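PDB 3NQI: putative lipoprotein from Bacteroides fragilis, which is of unknown function but is probably a lipid-anchored cell-envelope protein and may bind lipid. Local coordinates for residues T210-N222 and T233-E246. Sequence-based numbering, arbitrary orientation.
With CD (cadmium ion), chain H.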
loop_
_atom_site.group_PDB
_atom_site.type_symbol
_atom_site.label_atom_id
_atom_site.label_comp_id
_atom_site.label_asym_id
_atom_site.label_seq_id
_atom_site.Cartn_x
_atom_site.Cartn_y
_atom_site.Cartn_z
ATOM N N THR A 210 10.597 -21.608 -4.571
ATOM C CA THR A 210 10.082 -20.898 -5.766
ATOM C C THR A 210 9.133 -19.751 -5.395
ATOM O O THR A 210 9.003 -18.749 -6.118
ATOM C CB THR A 210 9.316 -21.829 -6.685
ATOM O OG1 THR A 210 8.188 -22.361 -5.982
ATOM C CG2 THR A 210 10.184 -23.004 -7.175
ATOM N N LYS A 211 8.487 -19.886 -4.236
ATOM C CA LYS A 211 7.553 -18.896 -3.726
ATOM C C LYS A 211 7.252 -19.172 -2.240
ATOM O O LYS A 211 7.316 -20.309 -1.805
ATOM C CB LYS A 211 6.230 -18.949 -4.496
ATOM C CG LYS A 211 5.558 -20.291 -4.475
ATOM C CD LYS A 211 4.218 -20.229 -5.124
ATOM C CE LYS A 211 3.541 -21.585 -5.072
ATOM N NZ LYS A 211 2.227 -21.555 -5.820
ATOM N N PRO A 212 6.896 -18.141 -1.484
ATOM C CA PRO A 212 6.557 -18.360 -0.083
ATOM C C PRO A 212 5.158 -18.897 0.007
ATOM O O PRO A 212 4.375 -18.620 -0.900
ATOM C CB PRO A 212 6.598 -16.969 0.500
ATOM C CG PRO A 212 6.205 -16.069 -0.631
ATOM C CD PRO A 212 6.770 -16.723 -1.871
ATOM N N ALA A 213 4.851 -19.651 1.058
ATOM C CA ALA A 213 3.444 -20.015 1.361
ATOM C C ALA A 213 2.698 -18.752 1.841
ATOM O O ALA A 213 1.529 -18.565 1.543
ATOM C CB ALA A 213 3.386 -21.093 2.458
ATOM N N LYS A 214 3.373 -17.883 2.585
ATOM C CA LYS A 214 2.702 -16.668 3.083
ATOM C C LYS A 214 3.670 -15.523 3.251
ATOM O O LYS A 214 4.900 -15.719 3.403
ATOM C CB LYS A 214 1.849 -16.980 4.353
ATOM C CG LYS A 214 2.604 -17.201 5.611
ATOM C CD LYS A 214 1.646 -17.389 6.826
ATOM C CE LYS A 214 2.441 -17.757 8.071
ATOM N NZ LYS A 214 1.611 -18.267 9.161
ATOM N N ILE A 215 3.122 -14.324 3.152
ATOM C CA ILE A 215 3.856 -13.093 3.418
ATOM C C ILE A 215 3.299 -12.535 4.725
ATOM O O ILE A 215 2.070 -12.533 4.963
ATOM C CB ILE A 215 3.694 -12.051 2.301
ATOM C CG1 ILE A 215 4.144 -12.654 0.945
ATOM C CG2 ILE A 215 4.439 -10.730 2.699
ATOM C CD1 ILE A 215 3.805 -11.810 -0.340
ATOM N N THR A 216 4.186 -12.142 5.630
ATOM C CA THR A 216 3.709 -11.569 6.870
ATOM C C THR A 216 4.167 -10.124 6.921
ATOM O O THR A 216 5.274 -9.761 6.472
ATOM C CB THR A 216 4.156 -12.353 8.152
ATOM O OG1 THR A 216 5.582 -12.363 8.212
ATOM C CG2 THR A 216 3.591 -13.761 8.152
ATOM N N ILE A 217 3.290 -9.291 7.445
ATOM C CA ILE A 217 3.569 -7.842 7.538
ATOM C C ILE A 217 3.588 -7.499 9.030
ATOM O O ILE A 217 2.617 -7.681 9.738
ATOM C CB ILE A 217 2.487 -7.009 6.845
ATOM C CG1 ILE A 217 2.269 -7.448 5.362
ATOM C CG2 ILE A 217 2.787 -5.488 6.971
ATOM C CD1 ILE A 217 3.387 -7.234 4.430
ATOM N N VAL A 218 4.705 -6.979 9.490
ATOM C CA VAL A 218 4.914 -6.691 10.889
ATOM C C VAL A 218 4.772 -5.153 11.097
ATOM O O VAL A 218 5.611 -4.384 10.580
ATOM C CB VAL A 218 6.321 -7.139 11.371
ATOM C CG1 VAL A 218 6.419 -6.921 12.922
ATOM C CG2 VAL A 218 6.608 -8.640 11.062
ATOM N N ALA A 219 3.760 -4.711 11.842
ATOM C CA ALA A 219 3.536 -3.258 12.089
ATOM C C ALA A 219 3.580 -2.876 13.583
ATOM O O ALA A 219 3.160 -3.671 14.435
ATOM C CB ALA A 219 2.181 -2.839 11.496
ATOM N N GLN A 220 4.090 -1.677 13.889
ATOM C CA GLN A 220 3.914 -1.037 15.214
ATOM C C GLN A 220 2.672 -0.162 15.166
ATOM O O GLN A 220 2.561 0.784 14.341
ATOM C CB GLN A 220 5.146 -0.231 15.643
ATOM C CG GLN A 220 6.338 -1.084 15.851
ATOM C CD GLN A 220 7.527 -0.317 16.378
ATOM O OE1 GLN A 220 7.790 -0.275 17.599
ATOM N NE2 GLN A 220 8.276 0.266 15.461
ATOM N N GLN A 221 1.679 -0.537 15.970
ATOM C CA GLN A 221 0.435 0.184 15.950
ATOM C C GLN A 221 -0.015 0.581 17.327
ATOM O O GLN A 221 0.396 -0.001 18.325
ATOM C CB GLN A 221 -0.638 -0.589 15.191
ATOM C CG GLN A 221 -1.188 -1.724 15.844
ATOM C CD GLN A 221 -2.162 -2.479 14.932
ATOM O OE1 GLN A 221 -1.837 -2.785 13.787
ATOM N NE2 GLN A 221 -3.342 -2.791 15.448
ATOM N N ASN A 222 -0.830 1.631 17.373
ATOM C CA ASN A 222 -1.295 2.190 18.658
ATOM C C ASN A 222 -2.696 2.723 18.393
ATOM O O ASN A 222 -2.879 3.631 17.568
ATOM C CB ASN A 222 -0.312 3.261 19.113
ATOM C CG ASN A 222 -0.709 3.978 20.440
ATOM O OD1 ASN A 222 -1.901 4.112 20.802
ATOM N ND2 ASN A 222 0.312 4.444 21.159
ATOM N N THR A 233 1.497 1.141 22.321
ATOM C CA THR A 233 2.024 0.747 21.032
ATOM C C THR A 233 2.287 -0.751 21.116
ATOM O O THR A 233 2.974 -1.201 22.026
ATOM C CB THR A 233 3.323 1.497 20.687
ATOM O OG1 THR A 233 3.053 2.904 20.656
ATOM C CG2 THR A 233 3.916 1.025 19.284
ATOM N N ILE A 234 1.707 -1.518 20.193
ATOM C CA ILE A 234 1.911 -2.953 20.142
ATOM C C ILE A 234 2.463 -3.331 18.777
ATOM O O ILE A 234 2.423 -2.561 17.801
ATOM C CB ILE A 234 0.593 -3.727 20.389
ATOM C CG1 ILE A 234 -0.453 -3.377 19.330
ATOM C CG2 ILE A 234 0.060 -3.460 21.821
ATOM C CD1 ILE A 234 -1.536 -4.417 19.113
ATOM N N GLU A 235 2.987 -4.538 18.700
ATOM C CA GLU A 235 3.350 -5.098 17.440
ATOM C C GLU A 235 2.240 -5.981 16.980
ATOM O O GLU A 235 1.692 -6.771 17.738
ATOM C CB GLU A 235 4.644 -5.859 17.578
ATOM C CG GLU A 235 5.155 -6.409 16.295
ATOM C CD GLU A 235 6.680 -6.435 16.308
ATOM O OE1 GLU A 235 7.316 -5.392 16.638
ATOM O OE2 GLU A 235 7.220 -7.494 16.019
ATOM N N LYS A 236 1.869 -5.839 15.723
ATOM C CA LYS A 236 0.896 -6.695 15.137
ATOM C C LYS A 236 1.388 -7.267 13.780
ATOM O O LYS A 236 1.973 -6.561 12.939
ATOM C CB LYS A 236 -0.451 -5.992 15.011
ATOM C CG LYS A 236 -1.522 -6.920 14.505
ATOM C CD LYS A 236 -2.950 -6.564 14.896
ATOM C CE LYS A 236 -3.889 -7.633 14.326
ATOM N NZ LYS A 236 -5.333 -7.247 14.301
ATOM N N VAL A 237 1.177 -8.572 13.621
ATOM C CA VAL A 237 1.579 -9.309 12.435
ATOM C C VAL A 237 0.333 -9.612 11.591
ATOM O O VAL A 237 -0.582 -10.164 12.100
ATOM C CB VAL A 237 2.338 -10.582 12.782
ATOM C CG1 VAL A 237 2.643 -11.399 11.451
ATOM C CG2 VAL A 237 3.653 -10.230 13.482
ATOM N N TYR A 238 0.280 -9.172 10.330
ATOM C CA TYR A 238 -0.881 -9.461 9.446
ATOM C C TYR A 238 -0.442 -10.521 8.392
ATOM O O TYR A 238 0.670 -10.486 7.917
ATOM C CB TYR A 238 -1.309 -8.178 8.728
ATOM C CG TYR A 238 -1.851 -7.088 9.636
ATOM C CD1 TYR A 238 -0.995 -6.239 10.355
ATOM C CD2 TYR A 238 -3.208 -6.896 9.763
ATOM C CE1 TYR A 238 -1.503 -5.225 11.181
ATOM C CE2 TYR A 238 -3.716 -5.871 10.548
ATOM C CZ TYR A 238 -2.867 -5.052 11.263
ATOM O OH TYR A 238 -3.420 -4.026 12.032
ATOM N N GLU A 239 -1.301 -11.481 8.064
ATOM C CA GLU A 239 -0.874 -12.523 7.166
ATOM C C GLU A 239 -1.504 -12.383 5.787
ATOM O O GLU A 239 -2.679 -12.101 5.688
ATOM C CB GLU A 239 -1.258 -13.887 7.724
ATOM C CG GLU A 239 -0.676 -14.170 9.028
ATOM C CD GLU A 239 -1.049 -15.602 9.507
ATOM O OE1 GLU A 239 -2.254 -15.974 9.380
ATOM O OE2 GLU A 239 -0.163 -16.318 9.986
ATOM N N ILE A 240 -0.707 -12.635 4.751
ATOM C CA ILE A 240 -1.211 -12.754 3.368
ATOM C C ILE A 240 -0.899 -14.139 2.770
ATOM O O ILE A 240 0.263 -14.495 2.560
ATOM C CB ILE A 240 -0.577 -11.655 2.493
ATOM C CG1 ILE A 240 -0.846 -10.265 3.075
ATOM C CG2 ILE A 240 -1.087 -11.751 1.003
ATOM C CD1 ILE A 240 0.011 -9.116 2.399
ATOM N N GLU A 241 -1.909 -14.943 2.512
ATOM C CA GLU A 241 -1.661 -16.230 1.863
ATOM C C GLU A 241 -1.229 -15.947 0.399
ATOM O O GLU A 241 -1.903 -15.224 -0.313
ATOM C CB GLU A 241 -2.895 -17.143 1.985
ATOM C CG GLU A 241 -3.358 -17.408 3.455
ATOM C CD GLU A 241 -2.278 -18.039 4.388
ATOM O OE1 GLU A 241 -1.522 -18.929 3.926
ATOM O OE2 GLU A 241 -2.200 -17.635 5.590
ATOM N N TYR A 242 -0.022 -16.366 0.014
ATOM C CA TYR A 242 0.527 -15.975 -1.283
ATOM C C TYR A 242 0.078 -16.945 -2.375
ATOM O O TYR A 242 0.384 -18.131 -2.309
ATOM C CB TYR A 242 2.045 -15.839 -1.237
ATOM C CG TYR A 242 2.637 -15.356 -2.548
ATOM C CD1 TYR A 242 2.396 -14.068 -3.017
ATOM C CD2 TYR A 242 3.356 -16.212 -3.362
ATOM C CE1 TYR A 242 2.921 -13.635 -4.231
ATOM C CE2 TYR A 242 3.878 -15.788 -4.578
ATOM C CZ TYR A 242 3.645 -14.507 -5.016
ATOM O OH TYR A 242 4.158 -14.090 -6.235
ATOM N N LYS A 243 -0.654 -16.443 -3.360
ATOM C CA LYS A 243 -1.210 -17.270 -4.426
ATOM C C LYS A 243 -0.597 -16.989 -5.773
ATOM O O LYS A 243 -0.153 -15.855 -6.051
ATOM C CB LYS A 243 -2.716 -17.065 -4.482
ATOM C CG LYS A 243 -3.366 -17.430 -3.153
ATOM C CD LYS A 243 -4.813 -17.829 -3.271
ATOM C CE LYS A 243 -5.391 -18.150 -1.883
ATOM N NZ LYS A 243 -6.856 -18.491 -1.967
ATOM N N THR A 244 -0.490 -18.033 -6.592
ATOM C CA THR A 244 -0.009 -17.879 -7.976
ATOM C C THR A 244 -0.874 -18.689 -8.895
ATOM O O THR A 244 -1.537 -19.628 -8.454
ATOM C CB THR A 244 1.480 -18.337 -8.142
ATOM O OG1 THR A 244 1.592 -19.730 -7.863
ATOM C CG2 THR A 244 2.371 -17.571 -7.182
ATOM N N ALA A 245 -0.882 -18.352 -10.179
ATOM C CA ALA A 245 -1.541 -19.238 -11.164
ATOM C C ALA A 245 -0.865 -20.633 -11.268
ATOM O O ALA A 245 -1.539 -21.602 -11.583
ATOM C CB ALA A 245 -1.655 -18.539 -12.569
ATOM N N GLU A 246 0.442 -20.731 -10.978
ATOM C CA GLU A 246 1.226 -21.989 -11.107
ATOM C C GLU A 246 1.233 -22.829 -9.833
ATOM O O GLU A 246 0.792 -22.384 -8.777
ATOM C CB GLU A 246 2.696 -21.699 -11.482
ATOM C CG GLU A 246 2.940 -21.081 -12.874
ATOM C CD GLU A 246 2.642 -19.566 -12.946
ATOM O OE1 GLU A 246 2.381 -18.957 -11.917
ATOM O OE2 GLU A 246 2.648 -18.977 -14.044
ATOM O OXT GLU A 246 1.705 -23.977 -9.812
HETATM CD CD CD H . 2.444 -16.665 -12.806
HETATM O O HOH W 1 -0.851 -20.698 -5.094
HETATM O O HOH W 2 2.475 -19.993 -2.090
HETATM O O HOH W 3 -1.592 -18.891 8.445
HETATM O O HOH W 4 0.753 -16.191 -14.115
#
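Tyr238 reaches diagonally past Ala219, beyond its cross-strand partner Ile217, to Gln221, its hydroxyl OH donating to the amide OE1 at 2.7 Å. The hydroxyl approaches in the plane of the Gln221 amide, on a lone pair of OE1. Gln221 suits the spot because its chain, extended beyond a CG set between backbone N and carbonyl carbon (chi1 74°), brings OE1 in at the edge of the ring.

Strands 214-221 and 234-241 form a beta hairpin with a long connecting loop, and the other edge of 214-221 runs parallel to strand 165-174. Paired bonds such as Ala219 N to Lys236 O (2.8 Å, 178° at the hydrogen) tie them. Branched, apolar Ile215, Ile217 and Ile240 share Tyr238's face and pack on Ile124 of strand 123-132. On the other face, which carries more charge, Lys214 is long enough to pass its partner Glu241, and its NZ bridges to Glu239 OE2 at 2.8 Å from above the carboxylate plane.

Beyond the strands, compact, apolar Pro212 suits packing on the Tyr242 ring, Pro212 CD to Tyr242 CD2 3.8 Å. Extended Lys211 has the length to meet Thr244 tip to tip, NZ to OG1 2.8 Å. Glu121 accepts from Tyr242 OH through its backbone O and shares a cadmium ion with the carboxylate of Glu246.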